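Local coordinates for Atg1 tMIT (Kluyveromyces marxianus, PDB 4P1N), which forms the C-terminal tandem MIT region of a serine/threonine protein kinase that is essential in autophagy and required for autophagosome formation, at residues B[209-223]-B[260-274]. Residues are numbered along the deposited sequence; the frame is centred on the assembly and turned at random.
Sequences YNTCELAYATSLWML and VSSIANRLKALKSKM
Val260 meets Leu223 through CG2, 3.7 Å from Leu223 CB, between two helices of the second MIT domain whose segments run antiparallel (157°) and approach to 9.5 Å. Ile263 is a knob among Tyr216, Ser219, Leu220 and Leu223: its CG2 lies 3.7 Å from Leu220 CG, while CD1 reaches Leu223 CD1. Leu220 returns the fit, entering the hole formed by Val260, Ile263, Ala264 and Leu267, so the packing is reciprocal knobs-into-holes. Arg266 places CB over one face of the Tyr216 ring, toward its rim; bends at chi2 and chi3 bring the guanidinium edge near Tyr216 OH. Leu270 splits its methyls: CD1 packs on the backbone at Tyr209 O and Glu213 N, and CD2 makes a CH-pi contact over Tyr209, 3.9 Å from the ring centroid and 23° off its normal. Lys271, bent at chi2 and chi3, forms a hydrogen-bonded salt bridge from NZ to Glu213 OE2 (2.8 Å), syn but 32° out of the carboxylate plane. Lys273 CE approaches Tyr209 OH. Met274's thioether packs beside the Glu213 carboxylate, crossing that side chain at about a right angle, with CE against Tyr209 CB. The chemistry implies a mainly apolar interface with one cross-helix salt bridge, near solvent on the lysine side, while Glu203 of helix 184-204 hydrogen-bonds Tyr216 and salt-bridges Arg266 and Lys273.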
loop_
_atom_site.group_PDB
_atom_site.type_symbol
_atom_site.label_atom_id
_atom_site.label_comp_id
_atom_site.label_asym_id
_atom_site.label_seq_id
_atom_site.Cartn_x
_atom_site.Cartn_y
_atom_site.Cartn_z
ATOM N N TYR B 209 8.867 -23.155 10.331
ATOM C CA TYR B 209 9.667 -22.894 9.142
ATOM C C TYR B 209 9.283 -21.646 8.362
ATOM O O TYR B 209 10.151 -20.974 7.822
ATOM C CB TYR B 209 9.675 -24.121 8.215
ATOM C CG TYR B 209 10.587 -25.217 8.712
ATOM C CD1 TYR B 209 11.603 -24.950 9.649
ATOM C CD2 TYR B 209 10.443 -26.518 8.271
ATOM C CE1 TYR B 209 12.435 -25.955 10.115
ATOM C CE2 TYR B 209 11.284 -27.526 8.732
ATOM C CZ TYR B 209 12.279 -27.233 9.649
ATOM O OH TYR B 209 13.119 -28.219 10.117
ATOM N N ASN B 210 7.993 -21.348 8.283
ATOM C CA ASN B 210 7.543 -20.159 7.589
ATOM C C ASN B 210 8.110 -18.928 8.259
ATOM O O ASN B 210 8.586 -18.012 7.580
ATOM C CB ASN B 210 6.021 -20.090 7.569
ATOM C CG ASN B 210 5.395 -21.205 6.759
ATOM O OD1 ASN B 210 4.178 -21.329 6.714
ATOM N ND2 ASN B 210 6.215 -22.021 6.116
ATOM N N THR B 211 8.090 -18.941 9.594
ATOM C CA THR B 211 8.604 -17.825 10.394
ATOM C C THR B 211 10.059 -17.609 10.039
ATOM O O THR B 211 10.468 -16.495 9.748
ATOM C CB THR B 211 8.419 -18.113 11.909
ATOM O OG1 THR B 211 7.023 -18.286 12.176
ATOM C CG2 THR B 211 8.943 -17.004 12.767
ATOM N N CYS B 212 10.821 -18.700 10.004
ATOM C CA CYS B 212 12.232 -18.639 9.641
ATOM C C CYS B 212 12.444 -18.124 8.222
ATOM O O CYS B 212 13.359 -17.335 8.003
ATOM C CB CYS B 212 12.879 -20.001 9.763
ATOM S SG CYS B 212 12.838 -20.661 11.425
ATOM N N GLU B 213 11.582 -18.552 7.294
ATOM C CA GLU B 213 11.697 -18.182 5.878
ATOM C C GLU B 213 11.515 -16.695 5.669
ATOM O O GLU B 213 12.260 -16.061 4.936
ATOM C CB GLU B 213 10.665 -18.924 5.009
ATOM C CG GLU B 213 10.575 -18.377 3.575
ATOM C CD GLU B 213 9.757 -19.241 2.607
ATOM O OE1 GLU B 213 9.064 -20.173 3.069
ATOM O OE2 GLU B 213 9.810 -18.966 1.376
ATOM N N LEU B 214 10.500 -16.148 6.318
ATOM C CA LEU B 214 10.212 -14.735 6.223
ATOM C C LEU B 214 11.309 -13.900 6.850
ATOM O O LEU B 214 11.662 -12.857 6.310
ATOM C CB LEU B 214 8.880 -14.438 6.886
ATOM C CG LEU B 214 8.376 -13.052 6.495
ATOM C CD1 LEU B 214 7.080 -13.191 5.701
ATOM C CD2 LEU B 214 8.201 -12.202 7.737
ATOM N N ALA B 215 11.866 -14.357 7.972
ATOM C CA ALA B 215 12.985 -13.655 8.580
ATOM C C ALA B 215 14.197 -13.584 7.645
ATOM O O ALA B 215 14.704 -12.498 7.371
ATOM C CB ALA B 215 13.358 -14.262 9.917
ATOM N N TYR B 216 14.644 -14.715 7.108
ATOM C CA TYR B 216 15.769 -14.663 6.169
ATOM C C TYR B 216 15.449 -13.730 4.993
ATOM O O TYR B 216 16.293 -12.960 4.581
ATOM C CB TYR B 216 16.119 -16.030 5.626
ATOM C CG TYR B 216 16.652 -17.021 6.629
ATOM C CD1 TYR B 216 17.730 -16.705 7.440
ATOM C CD2 TYR B 216 16.115 -18.298 6.718
ATOM C CE1 TYR B 216 18.231 -17.606 8.338
ATOM C CE2 TYR B 216 16.622 -19.224 7.614
ATOM C CZ TYR B 216 17.671 -18.865 8.428
ATOM O OH TYR B 216 18.182 -19.767 9.319
ATOM N N ALA B 217 14.242 -13.829 4.436
ATOM C CA ALA B 217 13.893 -13.024 3.272
ATOM C C ALA B 217 13.953 -11.528 3.663
ATOM O O ALA B 217 14.428 -10.659 2.889
ATOM C CB ALA B 217 12.498 -13.413 2.751
ATOM N N THR B 218 13.491 -11.243 4.877
ATOM C CA THR B 218 13.551 -9.876 5.410
ATOM C C THR B 218 14.974 -9.352 5.505
ATOM O O THR B 218 15.236 -8.236 5.030
ATOM C CB THR B 218 12.852 -9.755 6.759
ATOM O OG1 THR B 218 11.492 -10.176 6.609
ATOM C CG2 THR B 218 12.924 -8.311 7.287
ATOM N N SER B 219 15.892 -10.152 6.052
ATOM C CA SER B 219 17.309 -9.770 6.094
ATOM C C SER B 219 17.870 -9.519 4.726
ATOM O O SER B 219 18.722 -8.666 4.546
ATOM C CB SER B 219 18.173 -10.854 6.704
ATOM O OG SER B 219 17.863 -11.080 8.051
ATOM N N LEU B 220 17.459 -10.323 3.754
ATOM C CA LEU B 220 17.981 -10.194 2.429
ATOM C C LEU B 220 17.453 -8.932 1.773
ATOM O O LEU B 220 18.206 -8.212 1.153
ATOM C CB LEU B 220 17.595 -11.396 1.572
ATOM C CG LEU B 220 18.387 -12.658 1.880
ATOM C CD1 LEU B 220 17.726 -13.802 1.131
ATOM C CD2 LEU B 220 19.855 -12.527 1.482
ATOM N N TRP B 221 16.156 -8.659 1.909
ATOM C CA TRP B 221 15.640 -7.395 1.382
ATOM C C TRP B 221 16.419 -6.224 1.945
ATOM O O TRP B 221 16.806 -5.334 1.209
ATOM C CB TRP B 221 14.178 -7.197 1.700
ATOM C CG TRP B 221 13.261 -8.111 1.011
ATOM C CD1 TRP B 221 12.335 -8.931 1.611
ATOM C CD2 TRP B 221 13.091 -8.277 -0.404
ATOM N NE1 TRP B 221 11.611 -9.589 0.657
ATOM C CE2 TRP B 221 12.052 -9.207 -0.586
ATOM C CE3 TRP B 221 13.679 -7.697 -1.519
ATOM C CZ2 TRP B 221 11.610 -9.586 -1.825
ATOM C CZ3 TRP B 221 13.252 -8.089 -2.781
ATOM C CH2 TRP B 221 12.227 -9.032 -2.924
ATOM N N MET B 222 16.682 -6.256 3.248
ATOM C CA MET B 222 17.410 -5.168 3.938
ATOM C C MET B 222 18.790 -4.962 3.409
ATOM O O MET B 222 19.162 -3.841 3.090
ATOM C CB MET B 222 17.478 -5.415 5.441
ATOM C CG MET B 222 16.099 -5.327 6.074
ATOM S SD MET B 222 16.142 -5.501 7.871
ATOM C CE MET B 222 16.909 -3.994 8.367
ATOM N N LEU B 223 19.557 -6.043 3.285
ATOM C CA LEU B 223 20.918 -5.950 2.790
ATOM C C LEU B 223 20.996 -5.601 1.313
ATOM O O LEU B 223 21.980 -4.979 0.870
ATOM C CB LEU B 223 21.693 -7.265 3.059
ATOM C CG LEU B 223 21.942 -7.643 4.507
ATOM C CD1 LEU B 223 22.567 -9.034 4.606
ATOM C CD2 LEU B 223 22.835 -6.615 5.165
ATOM N N VAL B 260 25.025 -11.597 2.289
ATOM C CA VAL B 260 23.907 -11.850 1.370
ATOM C C VAL B 260 23.975 -13.273 0.842
ATOM O O VAL B 260 22.957 -13.980 0.836
ATOM C CB VAL B 260 23.878 -10.865 0.176
ATOM C CG1 VAL B 260 23.000 -11.390 -0.951
ATOM C CG2 VAL B 260 23.366 -9.513 0.633
ATOM N N SER B 261 25.172 -13.685 0.425
ATOM C CA SER B 261 25.389 -15.031 -0.095
ATOM C C SER B 261 25.029 -16.102 0.891
ATOM O O SER B 261 24.303 -17.014 0.565
ATOM C CB SER B 261 26.850 -15.248 -0.527
ATOM O OG SER B 261 27.092 -14.635 -1.771
ATOM N N SER B 262 25.538 -16.001 2.102
ATOM C CA SER B 262 25.275 -17.025 3.116
ATOM C C SER B 262 23.832 -17.039 3.579
ATOM O O SER B 262 23.249 -18.106 3.777
ATOM C CB SER B 262 26.224 -16.860 4.303
ATOM O OG SER B 262 25.731 -15.930 5.216
ATOM N N ILE B 263 23.212 -15.855 3.700
ATOM C CA ILE B 263 21.804 -15.832 4.095
ATOM C C ILE B 263 20.946 -16.452 3.001
ATOM O O ILE B 263 20.075 -17.271 3.295
ATOM C CB ILE B 263 21.298 -14.431 4.473
ATOM C CG1 ILE B 263 22.019 -13.941 5.724
ATOM C CG2 ILE B 263 19.819 -14.472 4.827
ATOM C CD1 ILE B 263 22.041 -12.435 5.875
ATOM N N ALA B 264 21.193 -16.094 1.746
ATOM C CA ALA B 264 20.442 -16.702 0.647
ATOM C C ALA B 264 20.620 -18.226 0.675
ATOM O O ALA B 264 19.670 -18.989 0.448
ATOM C CB ALA B 264 20.899 -16.160 -0.697
ATOM N N ASN B 265 21.828 -18.668 0.966
ATOM C CA ASN B 265 22.089 -20.111 0.963
ATOM C C ASN B 265 21.394 -20.799 2.131
ATOM O O ASN B 265 20.858 -21.875 1.971
ATOM C CB ASN B 265 23.585 -20.404 0.886
ATOM C CG ASN B 265 24.117 -20.257 -0.530
ATOM O OD1 ASN B 265 23.436 -20.611 -1.507
ATOM N ND2 ASN B 265 25.327 -19.707 -0.659
ATOM N N ARG B 266 21.328 -20.126 3.269
ATOM C CA ARG B 266 20.561 -20.618 4.400
ATOM C C ARG B 266 19.078 -20.740 4.036
ATOM O O ARG B 266 18.427 -21.731 4.361
ATOM C CB ARG B 266 20.739 -19.659 5.565
ATOM C CG ARG B 266 20.214 -20.110 6.902
ATOM C CD ARG B 266 20.908 -21.355 7.423
ATOM N NE ARG B 266 20.006 -22.494 7.309
ATOM C CZ ARG B 266 20.381 -23.740 7.042
ATOM N NH1 ARG B 266 21.663 -24.050 6.848
ATOM N NH2 ARG B 266 19.444 -24.678 6.963
ATOM N N LEU B 267 18.553 -19.725 3.355
ATOM C CA LEU B 267 17.160 -19.733 2.938
ATOM C C LEU B 267 16.856 -20.889 1.949
ATOM O O LEU B 267 15.825 -21.557 2.064
ATOM C CB LEU B 267 16.777 -18.371 2.357
ATOM C CG LEU B 267 15.383 -18.237 1.752
ATOM C CD1 LEU B 267 14.277 -18.586 2.727
ATOM C CD2 LEU B 267 15.173 -16.840 1.226
ATOM N N LYS B 268 17.745 -21.129 0.992
ATOM C CA LYS B 268 17.562 -22.240 0.043
ATOM C C LYS B 268 17.568 -23.603 0.738
ATOM O O LYS B 268 16.757 -24.500 0.420
ATOM C CB LYS B 268 18.656 -22.217 -1.023
ATOM C CG LYS B 268 18.527 -21.053 -1.990
ATOM C CD LYS B 268 19.622 -21.094 -3.037
ATOM C CE LYS B 268 19.534 -19.894 -3.965
ATOM N NZ LYS B 268 20.786 -19.716 -4.745
ATOM N N ALA B 269 18.496 -23.783 1.666
ATOM C CA ALA B 269 18.553 -25.038 2.449
ATOM C C ALA B 269 17.246 -25.239 3.189
ATOM O O ALA B 269 16.633 -26.310 3.148
ATOM C CB ALA B 269 19.693 -24.991 3.449
ATOM N N LEU B 270 16.809 -24.193 3.868
ATOM C CA LEU B 270 15.556 -24.253 4.587
ATOM C C LEU B 270 14.385 -24.609 3.659
ATOM O O LEU B 270 13.527 -25.415 4.004
ATOM C CB LEU B 270 15.294 -22.916 5.252
ATOM C CG LEU B 270 14.348 -22.811 6.445
ATOM C CD1 LEU B 270 13.301 -21.737 6.154
ATOM C CD2 LEU B 270 13.693 -24.105 6.914
ATOM N N LYS B 271 14.339 -24.010 2.485
ATOM C CA LYS B 271 13.258 -24.321 1.529
ATOM C C LYS B 271 13.267 -25.776 1.085
ATOM O O LYS B 271 12.202 -26.375 0.869
ATOM C CB LYS B 271 13.355 -23.414 0.317
ATOM C CG LYS B 271 13.141 -21.965 0.717
ATOM C CD LYS B 271 11.800 -21.420 0.292
ATOM C CE LYS B 271 11.888 -20.686 -1.036
ATOM N NZ LYS B 271 10.794 -19.667 -1.106
ATOM N N SER B 272 14.466 -26.338 0.961
ATOM C CA SER B 272 14.618 -27.741 0.607
ATOM C C SER B 272 13.986 -28.636 1.646
ATOM O O SER B 272 13.297 -29.585 1.301
ATOM C CB SER B 272 16.093 -28.115 0.472
ATOM O OG SER B 272 16.758 -27.180 -0.341
ATOM N N LYS B 273 14.241 -28.331 2.914
ATOM C CA LYS B 273 13.671 -29.083 4.031
ATOM C C LYS B 273 12.143 -29.008 4.119
ATOM O O LYS B 273 11.522 -29.973 4.533
ATOM C CB LYS B 273 14.280 -28.624 5.365
ATOM C CG LYS B 273 15.736 -29.031 5.542
ATOM C CD LYS B 273 16.483 -28.097 6.487
ATOM C CE LYS B 273 15.994 -28.226 7.919
ATOM N NZ LYS B 273 16.558 -27.154 8.781
ATOM N N MET B 274 11.526 -27.888 3.750
ATOM C CA MET B 274 10.056 -27.793 3.856
ATOM C C MET B 274 9.274 -28.264 2.602
ATOM O O MET B 274 8.043 -28.193 2.577
ATOM C CB MET B 274 9.611 -26.398 4.367
ATOM C CG MET B 274 9.720 -25.197 3.433
ATOM S SD MET B 274 9.202 -23.630 4.227
ATOM C CE MET B 274 10.769 -23.018 4.798
#